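Local coordinates for hydrolase, haloacid dehalogenase-like family (Streptococcus pneumoniae, PDB 2FI1), which probably acts as a haloacid dehalogenase-like hydrolase, with a calcium ion bound at the metal site of its core, at residues A[68-71]-A[72-76]; A[48-51]-A[52-56]; A[144-147]-A[148-152]; A[118-121]-A[122-126]. All coordinates share one frame; numbering follows the deposited sequence.

How the interactions relate
The four contacts are local, and along the chain they run in the order interaction 2, interaction 1, interaction 4, interaction 3. Interactions 1 and 2 belong to the helical region between strands 8-11 and 100-104, the place of the cap in relatives of this family. Their centres are about 15 Å apart, and Tyr70 OH packs 3.8 Å from Leu48 CD2. Interactions 3 and 4 border the five-stranded parallel sheet, with centres about 18 Å apart, and join through Glu126, which meets Tyr145 and Tyr150. The centres of interactions 1 and 3 lie about 38 Å apart, on opposite sides of the chain's centre, so the pairs sample two separate parts of the fold.

Interaction 1 (A[68-71]-A[72-76])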
loop_
_atom_site.group_PDB
_atom_site.type_symbol
_atom_site.label_atom_id
_atom_site.label_comp_id
_atom_site.label_asym_id
_atom_site.label_seq_id
_atom_site.Cartn_x
_atom_site.Cartn_y
_atom_site.Cartn_z
ATOM N N GLU A 68 -19.905 -2.881 -11.484
ATOM C CA GLU A 68 -20.654 -2.103 -10.518
ATOM C C GLU A 68 -20.868 -2.869 -9.218
ATOM O O GLU A 68 -20.678 -2.328 -8.128
ATOM C CB GLU A 68 -21.998 -1.685 -11.108
ATOM C CG GLU A 68 -22.622 -0.553 -10.357
ATOM C CD GLU A 68 -23.837 0.035 -11.053
ATOM O OE1 GLU A 68 -24.148 -0.364 -12.201
ATOM O OE2 GLU A 68 -24.471 0.914 -10.438
ATOM N N LYS A 69 -21.269 -4.132 -9.337
ATOM C CA LYS A 69 -21.505 -4.975 -8.175
ATOM C C LYS A 69 -20.198 -5.294 -7.457
ATOM O O LYS A 69 -20.147 -5.297 -6.231
ATOM C CB LYS A 69 -22.205 -6.266 -8.588
ATOM C CG LYS A 69 -23.612 -6.068 -9.142
ATOM C CD LYS A 69 -24.153 -7.375 -9.685
ATOM C CE LYS A 69 -25.502 -7.190 -10.363
ATOM N NZ LYS A 69 -26.593 -6.953 -9.381
ATOM N N TYR A 70 -19.145 -5.542 -8.230
ATOM C CA TYR A 70 -17.814 -5.764 -7.657
ATOM C C TYR A 70 -17.355 -4.568 -6.815
ATOM O O TYR A 70 -16.877 -4.748 -5.692
ATOM C CB TYR A 70 -16.811 -6.083 -8.772
ATOM C CG TYR A 70 -15.358 -5.944 -8.372
ATOM C CD1 TYR A 70 -14.850 -6.637 -7.276
ATOM C CD2 TYR A 70 -14.505 -5.096 -9.071
ATOM C CE1 TYR A 70 -13.532 -6.492 -6.897
ATOM C CE2 TYR A 70 -13.183 -4.958 -8.704
ATOM C CZ TYR A 70 -12.703 -5.666 -7.622
ATOM O OH TYR A 70 -11.381 -5.520 -7.253
ATOM N N LYS A 71 -17.504 -3.353 -7.349
ATOM C CA LYS A 71 -17.066 -2.152 -6.626
ATOM C C LYS A 71 -17.850 -1.949 -5.333
ATOM O O LYS A 71 -17.291 -1.517 -4.320
ATOM C CB LYS A 71 -17.157 -0.908 -7.513
ATOM C CG LYS A 71 -16.215 -0.935 -8.693
ATOM C CD LYS A 71 -14.782 -0.684 -8.292
ATOM C CE LYS A 71 -13.901 -0.681 -9.523
ATOM N NZ LYS A 71 -12.551 -0.177 -9.229
ATOM N N GLU A 72 -19.140 -2.268 -5.360
ATOM C CA GLU A 72 -19.943 -2.201 -4.145
ATOM C C GLU A 72 -19.451 -3.213 -3.109
ATOM O O GLU A 72 -19.283 -2.885 -1.937
ATOM C CB GLU A 72 -21.428 -2.392 -4.465
ATOM C CG GLU A 72 -22.042 -1.180 -5.161
ATOM C CD GLU A 72 -23.563 -1.203 -5.201
ATOM O OE1 GLU A 72 -24.185 -1.769 -4.272
ATOM O OE2 GLU A 72 -24.138 -0.640 -6.163
ATOM N N ASN A 73 -19.183 -4.439 -3.549
ATOM C CA ASN A 73 -18.654 -5.460 -2.650
ATOM C C ASN A 73 -17.260 -5.109 -2.125
ATOM O O ASN A 73 -16.938 -5.398 -0.975
ATOM C CB ASN A 73 -18.643 -6.834 -3.327
ATOM C CG ASN A 73 -20.018 -7.478 -3.363
ATOM O OD1 ASN A 73 -20.846 -7.247 -2.476
ATOM N ND2 ASN A 73 -20.261 -8.304 -4.371
ATOM N N GLU A 74 -16.447 -4.470 -2.963
ATOM C CA GLU A 74 -15.113 -4.043 -2.552
ATOM C C GLU A 74 -15.194 -2.968 -1.465
ATOM O O GLU A 74 -14.452 -3.013 -0.490
ATOM C CB GLU A 74 -14.331 -3.540 -3.763
ATOM C CG GLU A 74 -12.891 -3.152 -3.468
ATOM C CD GLU A 74 -12.248 -2.458 -4.647
ATOM O OE1 GLU A 74 -12.847 -1.510 -5.188
ATOM O OE2 GLU A 74 -11.134 -2.843 -5.041
ATOM N N ALA A 75 -16.090 -2.000 -1.638
ATOM C CA ALA A 75 -16.283 -0.970 -0.619
ATOM C C ALA A 75 -16.679 -1.594 0.713
ATOM O O ALA A 75 -16.193 -1.182 1.770
ATOM C CB ALA A 75 -17.327 0.029 -1.065
ATOM N N ARG A 76 -17.549 -2.599 0.666
ATOM C CA ARG A 76 -17.930 -3.327 1.877
ATOM C C ARG A 76 -16.745 -4.024 2.543
ATOM O O ARG A 76 -16.578 -3.956 3.758
ATOM C CB ARG A 76 -19.012 -4.351 1.577
ATOM C CG ARG A 76 -19.582 -5.010 2.820
ATOM C CD ARG A 76 -20.902 -5.702 2.543
ATOM N NE ARG A 76 -21.888 -4.786 1.967
ATOM C CZ ARG A 76 -22.215 -4.706 0.676
ATOM N NH1 ARG A 76 -21.649 -5.496 -0.231
ATOM N NH2 ARG A 76 -23.126 -3.820 0.286
HETATM O O HOH W 1 -23.069 1.518 -8.221
HETATM O O HOH W 2 -11.089 -1.659 -7.482
HETATM O O HOH W 3 -14.880 0.093 -4.401
#
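Lys71 and Glu74 run side by side up one flank of helix 66-77, three residues apart and pointing the same way. Their charged ends stop short of a salt bridge, with Lys71 NZ 4.3 Å from Glu74 OE1, and water completes the connection. Water 2 accepts from Lys71 NZ at 2.7 Å and donates to Glu74 OE2, also at 2.7 Å. Water 3 donates to Glu74 OE1 at 2.7 Å and to the backbone oxygen Lys71 O at 2.9 Å. Each carboxylate oxygen of Glu74 therefore receives a water proton, and OE2 has a further partner in Ser24 OG. The bend of Lys71 at chi2 (-74°) turns its chain up beside Glu74 and lays CD against OE1. Lys71 O has two donors, since Ala75 N bonds to it as well as water 3.

The like charges of Glu68 and Glu72 are treated in a similar way. Water 1 donates to Glu68 OE2 at 2.7 Å and to Glu72 OE2 at 3.2 Å, which would probably ease the repulsion between them. Beneath these side chains the regular helical bonds satisfy the backbone, from Glu72 N to Glu68 O through to Ala75 N to Lys71 O, all with N-H...O angles of at least 150°.

The helix lies against helix 20-34. There Asn73 ND2 hydrogen-bonds Thr31 OG1, while the Tyr70 ring packs edge-to-face with Phe28 and touches Ser24 and Ala27. Glu68, Lys71 and Glu72 are exposed, Tyr70 and Asn73 meet helix 20-34, and Glu74 links the two groups, through water on one hand and Ser24 on the other.

Interaction 2 (A[48-51]-A[52-56])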
loop_
_atom_site.group_PDB
_atom_site.type_symbol
_atom_site.label_atom_id
_atom_site.label_comp_id
_atom_site.label_asym_id
_atom_site.label_seq_id
_atom_site.Cartn_x
_atom_site.Cartn_y
_atom_site.Cartn_z
ATOM N N LEU A 48 -5.760 -9.316 -10.544
ATOM C CA LEU A 48 -6.002 -7.947 -10.073
ATOM C C LEU A 48 -4.708 -7.155 -9.939
ATOM O O LEU A 48 -4.681 -5.949 -10.197
ATOM C CB LEU A 48 -6.788 -7.959 -8.762
ATOM C CG LEU A 48 -8.249 -8.383 -8.926
ATOM C CD1 LEU A 48 -8.848 -8.668 -7.576
ATOM C CD2 LEU A 48 -9.051 -7.298 -9.652
ATOM N N LYS A 49 -3.620 -7.825 -9.569
ATOM C CA LYS A 49 -2.312 -7.167 -9.466
ATOM C C LYS A 49 -1.816 -6.686 -10.820
ATOM O O LYS A 49 -1.053 -5.703 -10.892
ATOM C CB LYS A 49 -1.269 -8.097 -8.841
ATOM C CG LYS A 49 -1.384 -8.243 -7.359
ATOM C CD LYS A 49 -0.204 -9.025 -6.769
ATOM C CE LYS A 49 1.013 -8.166 -6.533
ATOM N NZ LYS A 49 2.159 -8.960 -5.984
ATOM N N VAL A 50 -2.217 -7.367 -11.887
ATOM C CA VAL A 50 -1.975 -6.881 -13.244
ATOM C C VAL A 50 -2.837 -5.630 -13.446
ATOM O O VAL A 50 -2.307 -4.512 -13.544
ATOM C CB VAL A 50 -2.269 -7.951 -14.321
ATOM C CG1 VAL A 50 -2.134 -7.374 -15.729
ATOM C CG2 VAL A 50 -1.340 -9.167 -14.139
ATOM N N SER A 51 -4.154 -5.811 -13.507
ATOM C CA SER A 51 -5.092 -4.679 -13.599
ATOM C C SER A 51 -6.502 -5.190 -13.448
ATOM O O SER A 51 -6.787 -6.373 -13.673
ATOM C CB SER A 51 -4.964 -3.958 -14.941
ATOM O OG SER A 51 -5.569 -4.689 -15.994
ATOM N N THR A 52 -7.413 -4.297 -13.082
ATOM C CA THR A 52 -8.812 -4.679 -13.013
ATOM C C THR A 52 -9.363 -5.036 -14.398
ATOM O O THR A 52 -10.071 -6.025 -14.527
ATOM C CB THR A 52 -9.641 -3.616 -12.293
ATOM O OG1 THR A 52 -9.092 -3.422 -10.987
ATOM C CG2 THR A 52 -11.090 -4.032 -12.180
ATOM N N PRO A 53 -9.047 -4.249 -15.438
ATOM C CA PRO A 53 -9.519 -4.680 -16.752
ATOM C C PRO A 53 -9.035 -6.083 -17.155
ATOM O O PRO A 53 -9.800 -6.840 -17.760
ATOM C CB PRO A 53 -8.962 -3.604 -17.694
ATOM C CG PRO A 53 -8.830 -2.403 -16.833
ATOM C CD PRO A 53 -8.403 -2.927 -15.500
ATOM N N PHE A 54 -7.798 -6.434 -16.806
ATOM C CA PHE A 54 -7.300 -7.782 -17.118
ATOM C C PHE A 54 -8.085 -8.852 -16.353
ATOM O O PHE A 54 -8.451 -9.887 -16.921
ATOM C CB PHE A 54 -5.811 -7.924 -16.817
ATOM C CG PHE A 54 -5.317 -9.335 -16.974
ATOM C CD1 PHE A 54 -5.285 -9.926 -18.229
ATOM C CD2 PHE A 54 -4.922 -10.071 -15.876
ATOM C CE1 PHE A 54 -4.859 -11.230 -18.379
ATOM C CE2 PHE A 54 -4.489 -11.376 -16.026
ATOM C CZ PHE A 54 -4.469 -11.955 -17.280
ATOM N N ALA A 55 -8.349 -8.601 -15.076
ATOM C CA ALA A 55 -9.106 -9.554 -14.279
ATOM C C ALA A 55 -10.520 -9.738 -14.833
ATOM O O ALA A 55 -11.029 -10.855 -14.907
ATOM C CB ALA A 55 -9.160 -9.121 -12.830
ATOM N N ILE A 56 -11.171 -8.641 -15.211
ATOM C CA ILE A 56 -12.527 -8.722 -15.763
ATOM C C ILE A 56 -12.544 -9.398 -17.129
ATOM O O ILE A 56 -13.390 -10.245 -17.384
ATOM C CB ILE A 56 -13.201 -7.335 -15.810
ATOM C CG1 ILE A 56 -13.493 -6.887 -14.371
ATOM C CG2 ILE A 56 -14.485 -7.375 -16.648
ATOM C CD1 ILE A 56 -14.037 -5.491 -14.249
HETATM O O HOH W 4 -6.536 -4.046 -9.803
#
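The phenyl ring of Phe54 is met obliquely by Val50, whose CB lies 3.7 Å from CD2, while CG1 comes to 3.9 Å from both CD2 and CB of Phe54. The ring reaches back to Val50 because CG stands anti to the backbone N (chi1 173°). Elsewhere Leu48 CD2 packs 3.7 Å from Ala55 CB, and Leu48 also touches Tyr21 and Thr25 of helix 20-34.

Between these apolar pairs lies Ser51. Its hydroxyl takes the crowded position between the backbone N and the carbonyl carbon (chi1 76°), which brings OG to 2.9 Å from Phe54 N, the donor of a bond with an N-H...O angle of 157°. Its carbonyl oxygen accepts from Ala55 N at 3.1 Å. Pro53 CD rests 3.4 Å from Ser51 OG. Water 4 spans the joint by donating to Leu48 O and hydrogen-bonding Thr52 OG1.

Ser51 is thus both the first residue beyond helix 41-50 and the N-cap of helix 52-59. Its OG satisfies an amide of the first turn, where helix 52-59 has no preceding turn of its own to supply a carbonyl, and Pro53, lacking an N-H, needs no such partner there.

Interaction 3 (A[144-147]-A[148-152]); sequences LYLR and EKYQI
Lys149 runs beside Tyr145, both side chains pointing the same way, and each of its atoms can be traced. CB lies 3.3 Å from Tyr145 O, the oxygen that also accepts from Lys149 N. CG sits over one face of the Tyr150 ring, 3.8 Å above its plane and offset toward the rim. CD returns to Tyr145, 3.4 Å from OH and 3.7 Å from CZ, approaching that ring obliquely. CE follows at 3.9 Å from Tyr145 OH, and the tip NZ donates to the same OH at 3.1 Å. With CG anti to the backbone N (chi1 179°) and the chain extended beyond it, the amine arrives level with the phenol. There NZ also forms a salt bridge with Glu126 OE1, while Tyr145 OH and Tyr150 OH hydrogen-bond the two oxygens of the same carboxylate. One carboxylate thus gathers an amine and two phenols, which would be expected to stabilise its negative charge.

The chain then leaves the helix through a Schellman motif. Gln151, with positive phi (49°), is its C-prime residue. Ile152 N bonds back to Arg147 O at 3.0 Å, in the carbonyl plane on a lone pair, while the bond from Gln151 N to Glu148 O is weak. The reversal brings Ile152 CD1 to 3.6 Å from Leu146 O.

Helix 141-149 lies here on the parallel sheet: Leu146 touches strands 8-11, 100-104 and 124-128, and Ile152 packs on strand 8-11 just before strand 155-159 begins. Arg147 NE bonds Ala171 O, in the loop after helix 162-170.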
loop_
_atom_site.group_PDB
_atom_site.type_symbol
_atom_site.label_atom_id
_atom_site.label_comp_id
_atom_site.label_asym_id
_atom_site.label_seq_id
_atom_site.Cartn_x
_atom_site.Cartn_y
_atom_site.Cartn_z
ATOM N N LEU A 144 11.314 14.766 -1.361
ATOM C CA LEU A 144 12.217 15.889 -1.072
ATOM C C LEU A 144 11.595 16.855 -0.066
ATOM O O LEU A 144 12.288 17.422 0.779
ATOM C CB LEU A 144 12.593 16.634 -2.357
ATOM C CG LEU A 144 13.544 15.864 -3.280
ATOM C CD1 LEU A 144 13.626 16.506 -4.654
ATOM C CD2 LEU A 144 14.940 15.732 -2.666
ATOM N N TYR A 145 10.285 17.048 -0.153
ATOM C CA TYR A 145 9.562 17.857 0.828
ATOM C C TYR A 145 9.744 17.271 2.230
ATOM O O TYR A 145 10.025 17.995 3.184
ATOM C CB TYR A 145 8.070 17.948 0.466
ATOM C CG TYR A 145 7.127 18.205 1.620
ATOM C CD1 TYR A 145 6.948 19.476 2.138
ATOM C CD2 TYR A 145 6.367 17.169 2.167
ATOM C CE1 TYR A 145 6.065 19.713 3.181
ATOM C CE2 TYR A 145 5.487 17.385 3.206
ATOM C CZ TYR A 145 5.326 18.667 3.716
ATOM O OH TYR A 145 4.456 18.921 4.746
ATOM N N LEU A 146 9.559 15.959 2.364
ATOM C CA LEU A 146 9.731 15.311 3.661
ATOM C C LEU A 146 11.177 15.381 4.142
ATOM O O LEU A 146 11.437 15.628 5.319
ATOM C CB LEU A 146 9.271 13.853 3.612
ATOM C CG LEU A 146 7.762 13.618 3.499
ATOM C CD1 LEU A 146 7.491 12.129 3.320
ATOM C CD2 LEU A 146 7.012 14.188 4.695
ATOM N N ARG A 147 12.104 15.146 3.227
ATOM C CA ARG A 147 13.528 15.196 3.563
ATOM C C ARG A 147 13.924 16.568 4.105
ATOM O O ARG A 147 14.668 16.658 5.091
ATOM C CB ARG A 147 14.374 14.839 2.345
ATOM C CG ARG A 147 15.869 14.892 2.587
ATOM C CD ARG A 147 16.601 15.071 1.285
ATOM N NE ARG A 147 17.227 13.827 0.881
ATOM C CZ ARG A 147 18.481 13.482 1.165
ATOM N NH1 ARG A 147 19.284 14.276 1.876
ATOM N NH2 ARG A 147 18.936 12.315 0.740
ATOM N N GLU A 148 13.433 17.629 3.471
ATOM C CA GLU A 148 13.722 18.996 3.912
ATOM C C GLU A 148 13.004 19.331 5.216
ATOM O O GLU A 148 13.607 19.816 6.180
ATOM C CB GLU A 148 13.332 19.996 2.809
ATOM C CG GLU A 148 13.586 21.471 3.154
ATOM C CD GLU A 148 13.172 22.431 2.043
ATOM O OE1 GLU A 148 13.374 22.108 0.849
ATOM O OE2 GLU A 148 12.654 23.524 2.370
ATOM N N LYS A 149 11.709 19.055 5.272
ATOM C CA LYS A 149 10.908 19.451 6.423
ATOM C C LYS A 149 11.348 18.728 7.688
ATOM O O LYS A 149 11.387 19.332 8.771
ATOM C CB LYS A 149 9.423 19.182 6.156
ATOM C CG LYS A 149 8.505 19.540 7.315
ATOM C CD LYS A 149 7.035 19.482 6.915
ATOM C CE LYS A 149 6.143 19.820 8.090
ATOM N NZ LYS A 149 4.695 19.706 7.718
ATOM N N TYR A 150 11.659 17.438 7.544
ATOM C CA TYR A 150 12.003 16.586 8.680
ATOM C C TYR A 150 13.504 16.322 8.768
ATOM O O TYR A 150 13.961 15.550 9.610
ATOM C CB TYR A 150 11.169 15.289 8.645
ATOM C CG TYR A 150 9.711 15.599 8.891
ATOM C CD1 TYR A 150 9.256 15.880 10.163
ATOM C CD2 TYR A 150 8.796 15.670 7.836
ATOM C CE1 TYR A 150 7.930 16.208 10.395
ATOM C CE2 TYR A 150 7.470 15.991 8.062
ATOM C CZ TYR A 150 7.043 16.264 9.340
ATOM O OH TYR A 150 5.736 16.602 9.619
ATOM N N GLN A 151 14.270 17.004 7.924
ATOM C CA GLN A 151 15.732 16.974 7.997
ATOM C C GLN A 151 16.231 15.533 8.091
ATOM O O GLN A 151 16.943 15.125 9.010
ATOM C CB GLN A 151 16.202 17.874 9.138
ATOM C CG GLN A 151 15.970 19.333 8.785
ATOM C CD GLN A 151 16.244 20.272 9.925
ATOM O OE1 GLN A 151 15.489 20.325 10.895
ATOM N NE2 GLN A 151 17.321 21.048 9.803
ATOM N N ILE A 152 15.833 14.761 7.084
ATOM C CA ILE A 152 16.098 13.337 7.026
ATOM C C ILE A 152 17.509 13.079 6.497
ATOM O O ILE A 152 17.802 13.359 5.330
ATOM C CB ILE A 152 15.048 12.622 6.112
ATOM C CG1 ILE A 152 13.634 12.824 6.668
ATOM C CG2 ILE A 152 15.376 11.146 5.978
ATOM C CD1 ILE A 152 12.530 12.204 5.819
#

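Interaction 4 (A[118-121]-A[122-126])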
loop_
_atom_site.group_PDB
_atom_site.type_symbol
_atom_site.label_atom_id
_atom_site.label_comp_id
_atom_site.label_asym_id
_atom_site.label_seq_id
_atom_site.Cartn_x
_atom_site.Cartn_y
_atom_site.Cartn_z
ATOM N N THR A 118 -7.389 0.534 10.402
ATOM C CA THR A 118 -6.357 -0.483 10.636
ATOM C C THR A 118 -5.483 -0.189 11.859
ATOM O O THR A 118 -4.533 -0.931 12.139
ATOM C CB THR A 118 -5.454 -0.650 9.400
ATOM O OG1 THR A 118 -4.835 0.596 9.090
ATOM C CG2 THR A 118 -6.256 -1.132 8.202
ATOM N N SER A 119 -5.811 0.877 12.582
ATOM C CA SER A 119 -5.130 1.235 13.830
ATOM C C SER A 119 -3.622 1.410 13.665
ATOM O O SER A 119 -2.849 1.044 14.553
ATOM C CB SER A 119 -5.446 0.208 14.925
ATOM O OG SER A 119 -6.845 0.150 15.132
ATOM N N ILE A 120 -3.198 1.990 12.550
ATOM C CA ILE A 120 -1.791 2.382 12.413
ATOM C C ILE A 120 -1.577 3.891 12.228
ATOM O O ILE A 120 -0.450 4.336 12.070
ATOM C CB ILE A 120 -1.058 1.578 11.315
ATOM C CG1 ILE A 120 -1.700 1.789 9.940
ATOM C CG2 ILE A 120 -1.018 0.100 11.697
ATOM C CD1 ILE A 120 -0.872 1.230 8.795
ATOM N N ALA A 121 -2.641 4.690 12.319
ATOM C CA ALA A 121 -2.507 6.140 12.175
ATOM C C ALA A 121 -1.497 6.717 13.167
ATOM O O ALA A 121 -0.743 7.646 12.846
ATOM C CB ALA A 121 -3.857 6.824 12.344
ATOM N N ALA A 122 -1.481 6.152 14.372
ATOM C CA ALA A 122 -0.611 6.643 15.437
ATOM C C ALA A 122 0.870 6.563 15.108
ATOM O O ALA A 122 1.673 7.244 15.745
ATOM C CB ALA A 122 -0.893 5.897 16.734
ATOM N N TYR A 123 1.245 5.753 14.120
ATOM C CA TYR A 123 2.655 5.592 13.791
ATOM C C TYR A 123 3.261 6.723 12.978
ATOM O O TYR A 123 4.473 6.888 12.985
ATOM C CB TYR A 123 2.910 4.257 13.077
ATOM C CG TYR A 123 2.891 3.118 14.052
ATOM C CD1 TYR A 123 3.939 2.956 14.951
ATOM C CD2 TYR A 123 1.802 2.254 14.146
ATOM C CE1 TYR A 123 3.916 1.942 15.884
ATOM C CE2 TYR A 123 1.780 1.229 15.094
ATOM C CZ TYR A 123 2.833 1.093 15.953
ATOM O OH TYR A 123 2.787 0.091 16.893
ATOM N N PHE A 124 2.438 7.508 12.272
ATOM C CA PHE A 124 2.970 8.401 11.250
ATOM C C PHE A 124 3.168 9.809 11.730
ATOM O O PHE A 124 2.241 10.449 12.203
ATOM C CB PHE A 124 2.083 8.354 10.006
ATOM C CG PHE A 124 2.044 6.990 9.404
ATOM C CD1 PHE A 124 3.085 6.542 8.610
ATOM C CD2 PHE A 124 1.028 6.112 9.718
ATOM C CE1 PHE A 124 3.095 5.263 8.105
ATOM C CE2 PHE A 124 1.035 4.819 9.214
ATOM C CZ PHE A 124 2.081 4.397 8.400
ATOM N N THR A 125 4.398 10.284 11.604
ATOM C CA THR A 125 4.716 11.674 11.899
ATOM C C THR A 125 4.012 12.602 10.914
ATOM O O THR A 125 3.474 13.641 11.306
ATOM C CB THR A 125 6.231 11.884 11.896
ATOM O OG1 THR A 125 6.809 11.108 12.959
ATOM C CG2 THR A 125 6.592 13.348 12.070
ATOM N N GLU A 126 4.000 12.230 9.636
ATOM C CA GLU A 126 3.198 12.939 8.645
ATOM C C GLU A 126 2.766 11.975 7.551
ATOM O O GLU A 126 3.532 11.097 7.133
ATOM C CB GLU A 126 3.945 14.129 8.035
ATOM C CG GLU A 126 3.059 14.943 7.079
ATOM C CD GLU A 126 3.616 16.289 6.657
ATOM O OE1 GLU A 126 4.425 16.894 7.384
ATOM O OE2 GLU A 126 3.227 16.753 5.567
HETATM O O HOH W 5 0.328 10.213 14.397
#
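Ile120 meets Phe124 through CG1 and CD1, each 4.1 Å from CE2, and the two side chains cross at a slant. In Ile120, CG1 lies between the backbone N and the carbonyl carbon (chi1 61°), and from there the branch reaches CE2. Tyr123 is met differently: Ile120 CA lies in the plane of its ring, at the edge, and Ile120 CB is 4.1 Å from CD2. Tyr123 CB in turn stands over one face of the Phe124 ring, offset toward its rim.

The backbone makes two successive bonds three residues apart. Tyr123 N donates to Ile120 O at 3.0 Å and Phe124 N to Ala121 O at 3.2 Å, the latter almost straight (174°). Both donors lie well above the plane of their carbonyl, about 50° out of it, and so off the lone pairs. Ile120 O also has Phe124 CE2 at 3.3 Å, approached obliquely. Water 5 continues the turn, donating to Ala121 O at 3.2 Å and to Phe124 O at 2.9 Å. The phenol of Tyr123 finds its partner in Glu92 OE1 on helix 87-96, and Phe124 packs on Leu115, His101 and Leu103.

This short 3-10 turn follows the Schellman motif at Ser119 that closes helix 110-117, and it delivers the chain to strand 124-128, at the edge of the sheet. Since strands 100-104 and 124-128 are adjacent and parallel, the segment completes a beta-alpha-beta crossover, the repeating element of the Rossmann-like core of haloacid dehalogenase-like hydrolases.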